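Local coordinates for protein taurocyamine kinase (Schistosoma mansoni, PDB 4WOD) that catalyses the reversible transfer of phosphate from ATP to taurocyamine, giving N-phosphotaurocyamine and ADP, with magnesium as cofactor, at residues 424-429 with 628-633; 487-492 with 588-593; 495-500 with 581-586; 514-519 with 611-616; 635-640 with 691-696. The protein carries 4 engineered substitutions. All blocks are in the same frame, centred on the assembly; numbering follows the deposited sequence.

How the interactions relate
Interactions 1, 2 and 5 are buried; 3 and 4 are partly buried, 4 reaching the surface. Interaction 2 is a sheet contact made by backbone hydrogen bonds. Interaction 3 packs a proline against the turn after the neighbouring strand, and interaction 4 lays two helix ends over one face of that sheet with mainly apolar contacts and no hydrogen bond. Interaction 5 starts the strand on the other side of 480-489, with carbon contacts and bridging water, while interaction 1 ties an N-terminal-region loop to the loop of the predicted active-site cysteine through a carbonyl accepting two hydrogen bonds. Asp586 OD1 with Cys630 N, Ser490 OG with Ile628 O and Ser638 OG with Gly488 N link neighbouring contacts.

Interaction 1 of 5, residues 424-429 with 628-633; sequences CPRTGE and ITCCPS
Thr427 and Cys630 make the polar join here, and both bonds end on one acceptor. Cys630 O receives Thr427 OG1 at 2.7 Å, in the carbonyl plane and on a lone pair, and Thr427 N at 2.9 Å, the latter standing above that plane. With chi1 at 61°, OG1 lies between its own backbone N and carbonyl carbon, which is why hydroxyl and amide can reach the same oxygen. Pro425 O fares differently: it is buried without a polar partner, and its nearest neighbour across the contact is Pro632 CD at 3.1 Å.

The cysteine loop has bonds of its own. Thr629 OG1 donates to Cys631 O (2.7 Å), Thr629 O meets Tyr433 OH, and Cys630 N is bonded to Asp586 OD1. Cys631 SG, anti to its backbone N (chi1 -168°), lies over one face of the Arg426 guanidinium, 3.7 Å from NH1, with Cys424 CB 3.8 Å away; Ser633 N gives it a weak bond. The Arg426 NE pairing with Glu585 OE1 is long and weak.

Cys631 is the predicted active-site residue. In the first repeat the probable counterparts of Cys424, Arg426 and Cys631, namely Leu61, Arg63 and Cys268, line the pocket holding arginine. The bonds to Cys630 N, Cys630 O and Cys631 O suggest that the backbone beside the thiol is held without using the thiol, probably keeping cysteine and arginine in a matching guanidino-substrate pocket.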
# COMPACT_ATOMS: atom_id res chain seq x y z
N CYS A 424 9.39 16.88 8.03
CA CYS A 424 8.71 17.33 9.25
C CYS A 424 7.82 16.23 9.86
O CYS A 424 7.31 15.37 9.16
CB CYS A 424 7.87 18.58 8.98
SG CYS A 424 8.85 20.11 8.89
N PRO A 425 7.64 16.26 11.19
CA PRO A 425 6.76 15.27 11.81
C PRO A 425 5.29 15.65 11.66
O PRO A 425 4.99 16.76 11.18
CB PRO A 425 7.18 15.29 13.28
CG PRO A 425 7.62 16.71 13.49
CD PRO A 425 8.29 17.12 12.19
N ARG A 426 4.41 14.75 12.07
CA ARG A 426 2.97 14.99 12.10
C ARG A 426 2.42 14.69 13.50
O ARG A 426 2.39 13.55 13.91
CB ARG A 426 2.25 14.12 11.06
CG ARG A 426 2.77 14.26 9.63
CD ARG A 426 2.56 15.64 9.07
NE ARG A 426 2.66 15.65 7.60
CZ ARG A 426 3.79 15.81 6.92
NH1 ARG A 426 4.94 15.98 7.56
NH2 ARG A 426 3.76 15.79 5.59
N THR A 427 1.94 15.72 14.20
CA THR A 427 1.54 15.58 15.59
C THR A 427 0.17 14.87 15.75
O THR A 427 -0.58 14.72 14.77
CB THR A 427 1.50 16.96 16.27
OG1 THR A 427 0.53 17.78 15.60
CG2 THR A 427 2.89 17.63 16.17
N GLY A 428 -0.15 14.43 16.97
CA GLY A 428 -1.36 13.66 17.23
C GLY A 428 -2.52 14.46 17.81
O GLY A 428 -3.67 14.06 17.71
N GLU A 429 -2.21 15.59 18.42
CA GLU A 429 -3.22 16.51 18.98
C GLU A 429 -2.52 17.78 19.44
O GLU A 429 -1.30 17.80 19.57
CB GLU A 429 -3.98 15.86 20.15
CG GLU A 429 -3.14 15.62 21.40
CD GLU A 429 -4.02 15.26 22.58
OE1 GLU A 429 -5.06 15.92 22.76
OE2 GLU A 429 -3.69 14.29 23.31
N ILE A 628 -2.86 26.19 15.78
CA ILE A 628 -2.27 24.86 15.87
C ILE A 628 -2.73 23.98 14.72
O ILE A 628 -3.91 23.99 14.36
CB ILE A 628 -2.63 24.20 17.21
CG1 ILE A 628 -1.96 24.97 18.34
CG2 ILE A 628 -2.24 22.70 17.23
CD1 ILE A 628 -2.65 24.79 19.66
N THR A 629 -1.78 23.27 14.12
CA THR A 629 -2.04 22.38 13.00
C THR A 629 -1.28 21.07 13.22
O THR A 629 -0.35 20.99 14.04
CB THR A 629 -1.61 23.00 11.63
OG1 THR A 629 -0.21 23.28 11.63
CG2 THR A 629 -2.36 24.32 11.37
N CYS A 630 -1.68 20.04 12.49
CA CYS A 630 -1.03 18.75 12.57
C CYS A 630 0.48 18.82 12.27
O CYS A 630 1.29 18.36 13.06
CB CYS A 630 -1.73 17.78 11.62
SG CYS A 630 -1.00 16.16 11.54
N CYS A 631 0.85 19.38 11.12
CA CYS A 631 2.26 19.57 10.80
C CYS A 631 2.77 20.89 11.39
O CYS A 631 2.12 21.93 11.26
CB CYS A 631 2.49 19.53 9.28
SG CYS A 631 4.22 19.43 8.80
N PRO A 632 3.93 20.84 12.06
CA PRO A 632 4.51 22.05 12.65
C PRO A 632 4.91 23.07 11.58
O PRO A 632 5.14 24.22 11.89
CB PRO A 632 5.74 21.53 13.40
CG PRO A 632 5.49 20.08 13.60
CD PRO A 632 4.69 19.63 12.42
N SER A 633 5.01 22.65 10.32
CA SER A 633 5.36 23.56 9.25
C SER A 633 4.25 24.58 8.99
O SER A 633 4.50 25.64 8.39
CB SER A 633 5.63 22.77 7.96
OG SER A 633 4.43 22.22 7.44

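Interaction 2 of 5, residues 487-492 with 588-593; sequences VGRSVE and MRIISM
Val487 turns CG2 onto the flank of Ile590, 4.1 Å from CB, across two neighbouring strands of the antiparallel sheet at the centre of the phosphagen kinase catalytic domain. The strand directions differ by 151°, close to antiparallel. Val487 with Ile590 and Arg489 with Met588 are hydrogen-bonded pairs; Gly488 with Arg589, between them, is a non-hydrogen-bonded pair whose CA atoms come within 4.6 Å.

Val487, Arg489, Met588 and Ile590 share one face of the sheet, where Ile610 of helix 599-614 touches Val487 and Leu606 touches Ile590. Met588 is bent at chi3, which brings CE to 3.9 Å from Arg489 CB and also near Val491 CG2. Arg489 is itself folded at chi2, laying one face of its guanidinium over Val487 CG2; NH1 returns to Gly488 O at 2.9 Å, and Tyr627 adds a cation-pi contact.

Arg589, predicted to bind ATP, points to the other face, and its NH2 forms a salt bridge with Glu584 OE2. The backbone bonds are not equally straight: the N-H...O angle is 163° for Ile590 N to Val487 O, but 147° where Met588 N reaches Arg489 O at 3.1 Å.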
# COMPACT_ATOMS: atom_id res chain seq x y z
N VAL A 487 -6.15 28.44 4.51
CA VAL A 487 -5.60 28.23 5.85
C VAL A 487 -5.90 26.83 6.36
O VAL A 487 -6.88 26.21 5.93
CB VAL A 487 -6.15 29.25 6.89
CG1 VAL A 487 -5.67 30.68 6.58
CG2 VAL A 487 -7.67 29.16 6.97
N GLY A 488 -5.06 26.34 7.27
CA GLY A 488 -5.39 25.16 8.04
C GLY A 488 -6.06 25.54 9.36
O GLY A 488 -5.78 26.60 9.89
N ARG A 489 -6.96 24.68 9.86
CA ARG A 489 -7.53 24.86 11.21
C ARG A 489 -7.75 23.51 11.89
O ARG A 489 -8.06 22.51 11.24
CB ARG A 489 -8.87 25.63 11.19
CG ARG A 489 -8.79 27.12 10.81
CD ARG A 489 -8.14 27.99 11.93
NE ARG A 489 -8.10 29.43 11.62
CZ ARG A 489 -7.14 30.05 10.95
NH1 ARG A 489 -6.10 29.38 10.48
NH2 ARG A 489 -7.22 31.36 10.73
N SER A 490 -7.52 23.50 13.20
CA SER A 490 -7.82 22.39 14.06
C SER A 490 -8.96 22.80 14.97
O SER A 490 -9.07 23.97 15.33
CB SER A 490 -6.59 21.99 14.91
OG SER A 490 -5.48 21.65 14.10
N VAL A 491 -9.79 21.83 15.33
CA VAL A 491 -10.92 22.07 16.19
C VAL A 491 -10.56 21.62 17.60
O VAL A 491 -10.11 20.47 17.81
CB VAL A 491 -12.18 21.31 15.70
CG1 VAL A 491 -13.35 21.48 16.70
CG2 VAL A 491 -12.57 21.76 14.27
N GLU A 492 -10.74 22.51 18.56
CA GLU A 492 -10.47 22.18 19.97
C GLU A 492 -11.21 20.93 20.44
O GLU A 492 -12.37 20.73 20.11
CB GLU A 492 -10.86 23.33 20.89
CG GLU A 492 -9.77 24.38 21.07
CD GLU A 492 -10.14 25.40 22.15
OE1 GLU A 492 -11.07 25.12 22.93
OE2 GLU A 492 -9.50 26.47 22.20
N MET A 588 -9.48 20.82 9.10
CA MET A 588 -9.97 21.57 7.94
C MET A 588 -8.86 22.25 7.16
O MET A 588 -7.89 22.74 7.73
CB MET A 588 -10.97 22.64 8.36
CG MET A 588 -12.30 22.15 8.84
SD MET A 588 -13.29 23.61 9.33
CE MET A 588 -12.47 24.12 10.82
N ARG A 589 -9.03 22.29 5.84
CA ARG A 589 -8.27 23.20 5.00
C ARG A 589 -9.36 24.08 4.40
O ARG A 589 -10.27 23.57 3.75
CB ARG A 589 -7.43 22.47 3.93
CG ARG A 589 -6.59 23.40 3.05
CD ARG A 589 -5.53 22.70 2.15
NE ARG A 589 -5.82 21.29 1.87
CZ ARG A 589 -6.11 20.80 0.66
NH1 ARG A 589 -6.18 21.60 -0.39
NH2 ARG A 589 -6.35 19.50 0.50
N ILE A 590 -9.32 25.38 4.70
CA ILE A 590 -10.33 26.32 4.21
C ILE A 590 -9.73 27.16 3.08
O ILE A 590 -8.70 27.80 3.27
CB ILE A 590 -10.86 27.24 5.33
CG1 ILE A 590 -11.36 26.41 6.52
CG2 ILE A 590 -11.98 28.18 4.80
CD1 ILE A 590 -11.63 27.25 7.76
N ILE A 591 -10.38 27.16 1.92
CA ILE A 591 -9.76 27.63 0.68
C ILE A 591 -10.62 28.65 -0.04
O ILE A 591 -11.80 28.43 -0.21
CB ILE A 591 -9.51 26.44 -0.30
CG1 ILE A 591 -8.62 25.37 0.35
CG2 ILE A 591 -8.89 26.91 -1.62
CD1 ILE A 591 -9.00 23.97 -0.11
N SER A 592 -10.01 29.74 -0.48
CA SER A 592 -10.71 30.68 -1.37
C SER A 592 -9.90 30.79 -2.64
O SER A 592 -8.69 30.86 -2.58
CB SER A 592 -10.89 32.04 -0.71
OG SER A 592 -11.62 32.92 -1.56
N MET A 593 -10.57 30.80 -3.79
CA MET A 593 -9.84 30.94 -5.04
C MET A 593 -10.74 31.41 -6.18
O MET A 593 -11.96 31.30 -6.10
CB MET A 593 -9.19 29.61 -5.43
CG MET A 593 -10.21 28.53 -5.75
SD MET A 593 -9.52 27.00 -6.40
CE MET A 593 -8.49 26.43 -5.06

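Interaction 3 of 5, residues 495-500 with 581-586; sequences LFPTIM and WVCEED
Phe496 O accepts two backbone bonds, from Met500 N at 3.1 Å and Ile499 N at 3.3 Å, curling the chain so that Pro497 and Met500 both face Cys583 and the residues after it. The partner is the connection between strands 578-582 and 588-595, adjacent antiparallel strands of the phosphagen kinase catalytic sheet. Segment 495-500 is the loop leading into helix 502-517.

The proline ring does most of the touching, edging against the peptide backbone of the turn. Its CB sits 3.3 Å from Glu584 O. CG and CD both come to 3.3 Å from Glu585 O, and CG also lies 3.7 Å from Asp586 C. Glu585 O is buried here with no polar partner in the model, so carbon-hydrogen groups of the ring are what it faces across the contact. There is no hydrogen bond between the segments.

Cys583 has positive backbone angles (phi 62°), an uncommon left-handed conformation at the point where the strand gives way to the turn. Its SG, anti to the backbone N, lies 3.8 Å from Pro497 CB.

The acidic groups of the turn have polar partners outside the two segments. Glu584 OE2 forms a salt bridge with Arg589, a predicted ATP-binding residue, and Asp586 OD1 bonds Cys630 N beside the predicted active-site cysteine. On the proline side the last contact is between sulfurs: Met500 is bent at chi3 (-58°) and SD stands 3.9 Å from Cys583 SG.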
# COMPACT_ATOMS: atom_id res chain seq x y z
N LEU A 495 -8.58 14.83 18.78
CA LEU A 495 -7.35 14.28 18.26
C LEU A 495 -7.24 14.63 16.77
O LEU A 495 -8.26 14.80 16.09
CB LEU A 495 -7.30 12.77 18.44
CG LEU A 495 -7.25 12.30 19.89
CD1 LEU A 495 -7.17 10.76 19.93
CD2 LEU A 495 -6.06 12.95 20.57
N PHE A 496 -6.03 14.75 16.27
CA PHE A 496 -5.80 15.11 14.85
C PHE A 496 -6.07 13.94 13.89
O PHE A 496 -6.17 12.80 14.35
CB PHE A 496 -4.38 15.65 14.68
CG PHE A 496 -4.17 16.98 15.33
CD1 PHE A 496 -5.25 17.72 15.83
CD2 PHE A 496 -2.88 17.50 15.46
CE1 PHE A 496 -5.04 18.96 16.42
CE2 PHE A 496 -2.68 18.73 16.05
CZ PHE A 496 -3.76 19.46 16.53
N PRO A 497 -6.19 14.21 12.56
CA PRO A 497 -6.58 13.12 11.65
C PRO A 497 -5.56 12.00 11.57
O PRO A 497 -5.83 11.00 10.93
CB PRO A 497 -6.74 13.81 10.28
CG PRO A 497 -7.04 15.27 10.62
CD PRO A 497 -6.21 15.53 11.89
N THR A 498 -4.40 12.17 12.20
CA THR A 498 -3.37 11.15 12.20
C THR A 498 -3.80 9.94 13.04
O THR A 498 -3.80 8.81 12.55
CB THR A 498 -2.03 11.71 12.74
OG1 THR A 498 -2.29 12.48 13.91
CG2 THR A 498 -1.32 12.60 11.69
N ILE A 499 -4.19 10.19 14.29
CA ILE A 499 -4.38 9.12 15.25
C ILE A 499 -5.80 8.99 15.76
O ILE A 499 -6.14 8.00 16.41
CB ILE A 499 -3.40 9.29 16.47
CG1 ILE A 499 -3.80 10.49 17.36
CG2 ILE A 499 -1.99 9.46 15.97
CD1 ILE A 499 -3.00 10.57 18.67
N MET A 500 -6.65 9.96 15.42
CA MET A 500 -8.00 10.02 15.98
C MET A 500 -8.78 8.75 15.63
O MET A 500 -8.49 8.06 14.64
CB MET A 500 -8.75 11.26 15.47
CG MET A 500 -9.05 11.19 14.00
SD MET A 500 -9.54 12.80 13.35
CE MET A 500 -10.97 13.18 14.35
N TRP A 581 -11.85 21.28 2.67
CA TRP A 581 -11.57 19.85 2.76
C TRP A 581 -11.68 19.43 4.22
O TRP A 581 -11.03 20.03 5.08
CB TRP A 581 -10.17 19.52 2.23
CG TRP A 581 -10.10 19.06 0.81
CD1 TRP A 581 -9.71 17.83 0.35
CD2 TRP A 581 -10.42 19.83 -0.36
NE1 TRP A 581 -9.77 17.79 -1.03
CE2 TRP A 581 -10.20 19.01 -1.49
CE3 TRP A 581 -10.88 21.14 -0.56
CZ2 TRP A 581 -10.43 19.45 -2.79
CZ3 TRP A 581 -11.09 21.58 -1.87
CH2 TRP A 581 -10.87 20.73 -2.96
N VAL A 582 -12.46 18.40 4.50
CA VAL A 582 -12.73 18.01 5.88
C VAL A 582 -11.90 16.78 6.25
O VAL A 582 -11.98 15.74 5.60
CB VAL A 582 -14.23 17.74 6.10
CG1 VAL A 582 -14.49 17.29 7.52
CG2 VAL A 582 -15.04 19.00 5.79
N CYS A 583 -11.06 16.96 7.27
CA CYS A 583 -10.33 15.86 7.89
C CYS A 583 -9.35 15.12 6.96
O CYS A 583 -9.28 13.88 6.99
CB CYS A 583 -11.31 14.85 8.48
SG CYS A 583 -10.54 13.79 9.73
N GLU A 584 -8.59 15.85 6.16
CA GLU A 584 -7.48 15.24 5.42
C GLU A 584 -6.24 15.16 6.32
O GLU A 584 -6.08 14.18 7.07
CB GLU A 584 -7.17 16.02 4.14
CG GLU A 584 -6.14 15.32 3.28
CD GLU A 584 -5.99 15.95 1.91
OE1 GLU A 584 -6.10 15.21 0.91
OE2 GLU A 584 -5.77 17.18 1.84
N GLU A 585 -5.37 16.17 6.26
CA GLU A 585 -4.24 16.20 7.19
C GLU A 585 -4.58 17.01 8.44
O GLU A 585 -4.22 16.64 9.56
CB GLU A 585 -2.99 16.79 6.54
CG GLU A 585 -1.78 16.81 7.46
CD GLU A 585 -0.55 17.36 6.78
OE1 GLU A 585 -0.04 16.69 5.86
OE2 GLU A 585 -0.09 18.46 7.15
N ASP A 586 -5.28 18.12 8.22
CA ASP A 586 -5.79 18.93 9.31
C ASP A 586 -7.28 18.73 9.34
O ASP A 586 -7.88 18.30 8.32
CB ASP A 586 -5.45 20.42 9.11
CG ASP A 586 -3.99 20.74 9.41
OD1 ASP A 586 -3.50 20.30 10.47
OD2 ASP A 586 -3.35 21.43 8.60

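Interaction 4 of 5, residues 514-519 with 611-616; sequences GALKGL and NAIGKS
Ala612 is the first residue of 611-616 to touch the other helix end: its CB, directed at segment 514-519, meets Leu519 CD2 at 3.5 Å. Ile613 follows with the larger share. Its CG1 is anti to the carbonyl carbon (chi1 -64°) and chi2 is extended, which directs CD1 at Leu516 CD2, 3.6 Å away, while CG1 faces Leu519 CD2 at 4.3 Å. Each leucine thus presents a single methyl branch to this contact.

Ser616 N bonds back to Ile613 O at 3.0 Å. That turn sets Ser616 CB against Ala515 CB, 3.7 Å apart, with the hydroxyl oxygen about as near the same methyl. The evidence for an apolar contact is direct: no hydrogen bond crosses, and the closest pairs, those of Ala612, Ile613 and Ser616 just given, are between carbons.

Burial increases from Ser616, which is exposed, to Ile613 and Leu516, which are buried and both rest on Val580 of strand 578-582. Ile613 also reaches Met588 and Ile590. Helices 502-517 and 599-614 therefore lie side by side at their C-terminal ends on one face of the antiparallel sheet, the layered helix-on-sheet build of the phosphagen kinase catalytic domain.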
# COMPACT_ATOMS: atom_id res chain seq x y z
N GLY A 514 -22.22 20.40 9.92
CA GLY A 514 -23.28 21.23 10.47
C GLY A 514 -23.04 22.71 10.25
O GLY A 514 -23.93 23.43 9.82
N ALA A 515 -21.83 23.18 10.55
CA ALA A 515 -21.47 24.58 10.29
C ALA A 515 -21.48 24.89 8.79
O ALA A 515 -22.01 25.91 8.36
CB ALA A 515 -20.09 24.91 10.89
N LEU A 516 -20.89 24.01 7.99
CA LEU A 516 -20.78 24.25 6.55
C LEU A 516 -22.14 24.30 5.86
O LEU A 516 -22.35 25.13 4.96
CB LEU A 516 -19.89 23.19 5.89
CG LEU A 516 -18.44 23.08 6.40
CD1 LEU A 516 -17.67 21.99 5.65
CD2 LEU A 516 -17.69 24.41 6.30
N LYS A 517 -23.07 23.44 6.27
CA LYS A 517 -24.40 23.44 5.66
C LYS A 517 -25.19 24.70 6.03
O LYS A 517 -26.20 25.01 5.40
CB LYS A 517 -25.19 22.20 6.08
CG LYS A 517 -24.61 20.86 5.64
CD LYS A 517 -25.35 19.69 6.30
CE LYS A 517 -24.77 18.34 5.89
NZ LYS A 517 -25.58 17.20 6.44
N GLY A 518 -24.76 25.39 7.08
CA GLY A 518 -25.43 26.61 7.47
C GLY A 518 -24.86 27.89 6.84
O GLY A 518 -25.40 28.97 7.07
N LEU A 519 -23.77 27.77 6.08
CA LEU A 519 -23.12 28.96 5.48
C LEU A 519 -24.03 29.60 4.47
O LEU A 519 -24.74 28.90 3.77
CB LEU A 519 -21.80 28.62 4.80
CG LEU A 519 -20.65 28.12 5.68
CD1 LEU A 519 -19.52 27.62 4.80
CD2 LEU A 519 -20.19 29.26 6.56
N ASN A 611 -14.33 33.18 9.62
CA ASN A 611 -15.13 33.73 10.70
C ASN A 611 -16.49 33.04 10.84
O ASN A 611 -16.91 32.75 11.95
CB ASN A 611 -15.31 35.24 10.50
CG ASN A 611 -14.03 36.01 10.79
OD1 ASN A 611 -13.14 35.52 11.49
ND2 ASN A 611 -13.93 37.21 10.23
N ALA A 612 -17.15 32.76 9.72
CA ALA A 612 -18.47 32.12 9.74
C ALA A 612 -18.39 30.69 10.32
O ALA A 612 -19.21 30.30 11.14
CB ALA A 612 -19.07 32.10 8.33
N ILE A 613 -17.41 29.94 9.87
CA ILE A 613 -17.19 28.61 10.38
C ILE A 613 -16.89 28.66 11.89
O ILE A 613 -17.39 27.82 12.66
CB ILE A 613 -16.07 27.91 9.60
CG1 ILE A 613 -16.51 27.72 8.14
CG2 ILE A 613 -15.72 26.55 10.24
CD1 ILE A 613 -15.47 27.14 7.24
N GLY A 614 -16.11 29.67 12.29
CA GLY A 614 -15.64 29.85 13.66
C GLY A 614 -16.73 30.15 14.67
O GLY A 614 -16.57 29.92 15.88
N LYS A 615 -17.87 30.64 14.19
CA LYS A 615 -19.05 30.77 15.04
C LYS A 615 -19.47 29.45 15.70
O LYS A 615 -20.00 29.47 16.81
CB LYS A 615 -20.23 31.33 14.24
CG LYS A 615 -19.97 32.70 13.64
CD LYS A 615 -19.78 33.72 14.74
CE LYS A 615 -20.21 35.09 14.28
NZ LYS A 615 -19.06 35.88 13.80
N SER A 616 -19.21 28.31 15.05
CA SER A 616 -19.78 27.04 15.53
C SER A 616 -18.77 26.15 16.27
O SER A 616 -19.13 25.06 16.75
CB SER A 616 -20.36 26.24 14.36
OG SER A 616 -21.45 26.94 13.75

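Interaction 5 of 5, residues 635-640 with 691-696; sequences LGTSMR and LGLTEL
Gly636 is pressed so closely onto Leu691 that its CA is 3.4 Å from Leu691 CD1 and the two CA atoms are only 4.2 Å apart. It is the second residue of a type II' turn from Leu635 to Ser638, with phi at 80°, and the absence of a side chain on the side that faces Leu691 permits this close approach. No direct hydrogen bond joins the segments.

Thr637 comes next. Its CG2 packs over the backbone leading into helix 695-715, 3.3 Å from Leu693 O and close to Glu695 N. The other branch, OG1, accepts Met639 N at 3.1 Å, an ST turn, and is also bonded to Arg690 O. In the phosphagen kinase catalytic domain this places the start of sheet strand 639-646 beside the start of the C-terminal helix, where Thr694 is the N-cap and Thr694 N bonds Gln697 OE1.

Glu695, bent at chi2 (80°), folds its carboxylate back beside Thr637. One water gives hydrogen bonds to Thr637 O at 2.6 Å and to Glu695 OE2 at 2.9 Å; OE1 receives Thr461 N. Met639 crosses Glu695 at about a right angle, CE lying 3.8 Å from Glu695 CG and SD 3.7 Å from Glu695 O.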
# COMPACT_ATOMS: atom_id res chain seq x y z
N LEU A 635 1.96 26.12 11.30
CA LEU A 635 1.54 26.96 12.41
C LEU A 635 1.48 28.48 12.16
O LEU A 635 1.79 28.96 11.08
CB LEU A 635 2.49 26.73 13.59
CG LEU A 635 2.70 25.30 14.04
CD1 LEU A 635 3.93 25.25 14.98
CD2 LEU A 635 1.45 24.77 14.75
N GLY A 636 1.11 29.22 13.20
CA GLY A 636 1.05 30.68 13.14
C GLY A 636 -0.23 31.12 12.45
O GLY A 636 -1.31 31.03 13.02
N THR A 637 -0.09 31.59 11.22
CA THR A 637 -1.24 31.96 10.40
C THR A 637 -1.85 30.74 9.74
O THR A 637 -3.03 30.74 9.40
CB THR A 637 -0.84 32.93 9.28
OG1 THR A 637 0.09 32.27 8.41
CG2 THR A 637 -0.23 34.19 9.85
N SER A 638 -1.01 29.73 9.51
CA SER A 638 -1.36 28.57 8.72
C SER A 638 -1.84 28.97 7.34
O SER A 638 -2.68 28.29 6.77
CB SER A 638 -2.44 27.74 9.41
OG SER A 638 -2.54 26.47 8.80
N MET A 639 -1.32 30.07 6.83
CA MET A 639 -1.87 30.72 5.64
C MET A 639 -0.94 30.62 4.47
O MET A 639 0.24 30.97 4.56
CB MET A 639 -2.17 32.19 5.90
CG MET A 639 -2.75 32.92 4.68
SD MET A 639 -3.36 34.58 5.06
CE MET A 639 -4.98 34.16 5.76
N ARG A 640 -1.48 30.17 3.35
CA ARG A 640 -0.76 30.12 2.11
C ARG A 640 -1.57 30.83 1.03
O ARG A 640 -2.64 30.35 0.65
CB ARG A 640 -0.45 28.67 1.72
CG ARG A 640 0.37 28.52 0.43
CD ARG A 640 0.52 27.02 0.10
NE ARG A 640 1.31 26.75 -1.09
CZ ARG A 640 0.86 26.83 -2.34
NH1 ARG A 640 -0.39 27.21 -2.58
NH2 ARG A 640 1.65 26.54 -3.36
N LEU A 691 4.64 31.51 10.16
CA LEU A 691 4.73 31.81 11.58
C LEU A 691 5.65 33.02 11.80
O LEU A 691 6.68 33.14 11.14
CB LEU A 691 5.25 30.58 12.33
CG LEU A 691 5.51 30.65 13.83
CD1 LEU A 691 4.19 30.69 14.55
CD2 LEU A 691 6.34 29.47 14.29
N GLY A 692 5.27 33.92 12.70
CA GLY A 692 6.09 35.08 12.98
C GLY A 692 5.64 36.32 12.23
O GLY A 692 6.32 37.34 12.22
N LEU A 693 4.47 36.24 11.61
CA LEU A 693 3.92 37.36 10.86
C LEU A 693 2.40 37.29 10.93
O LEU A 693 1.83 36.26 11.31
CB LEU A 693 4.43 37.33 9.41
CG LEU A 693 3.77 36.40 8.38
CD1 LEU A 693 4.39 36.62 7.00
CD2 LEU A 693 3.84 34.93 8.76
N THR A 694 1.71 38.38 10.58
CA THR A 694 0.25 38.33 10.61
C THR A 694 -0.30 37.80 9.28
O THR A 694 0.44 37.65 8.30
CB THR A 694 -0.37 39.71 10.90
OG1 THR A 694 -0.07 40.60 9.82
CG2 THR A 694 0.15 40.29 12.22
N GLU A 695 -1.60 37.51 9.26
CA GLU A 695 -2.26 37.03 8.06
C GLU A 695 -2.16 38.09 6.96
O GLU A 695 -1.81 37.80 5.81
CB GLU A 695 -3.73 36.68 8.35
CG GLU A 695 -3.96 35.40 9.17
CD GLU A 695 -3.75 35.55 10.68
OE1 GLU A 695 -3.45 36.67 11.14
OE2 GLU A 695 -3.89 34.55 11.41
N LEU A 696 -2.45 39.32 7.34
CA LEU A 696 -2.33 40.46 6.44
C LEU A 696 -0.92 40.56 5.83
O LEU A 696 -0.76 40.73 4.62
CB LEU A 696 -2.69 41.75 7.18
CG LEU A 696 -3.02 42.97 6.33
CD1 LEU A 696 -4.16 42.66 5.36
CD2 LEU A 696 -3.38 44.12 7.24
O HOH W 1 -2.39 34.07 13.51
O HOH W 2 -4.95 32.43 9.69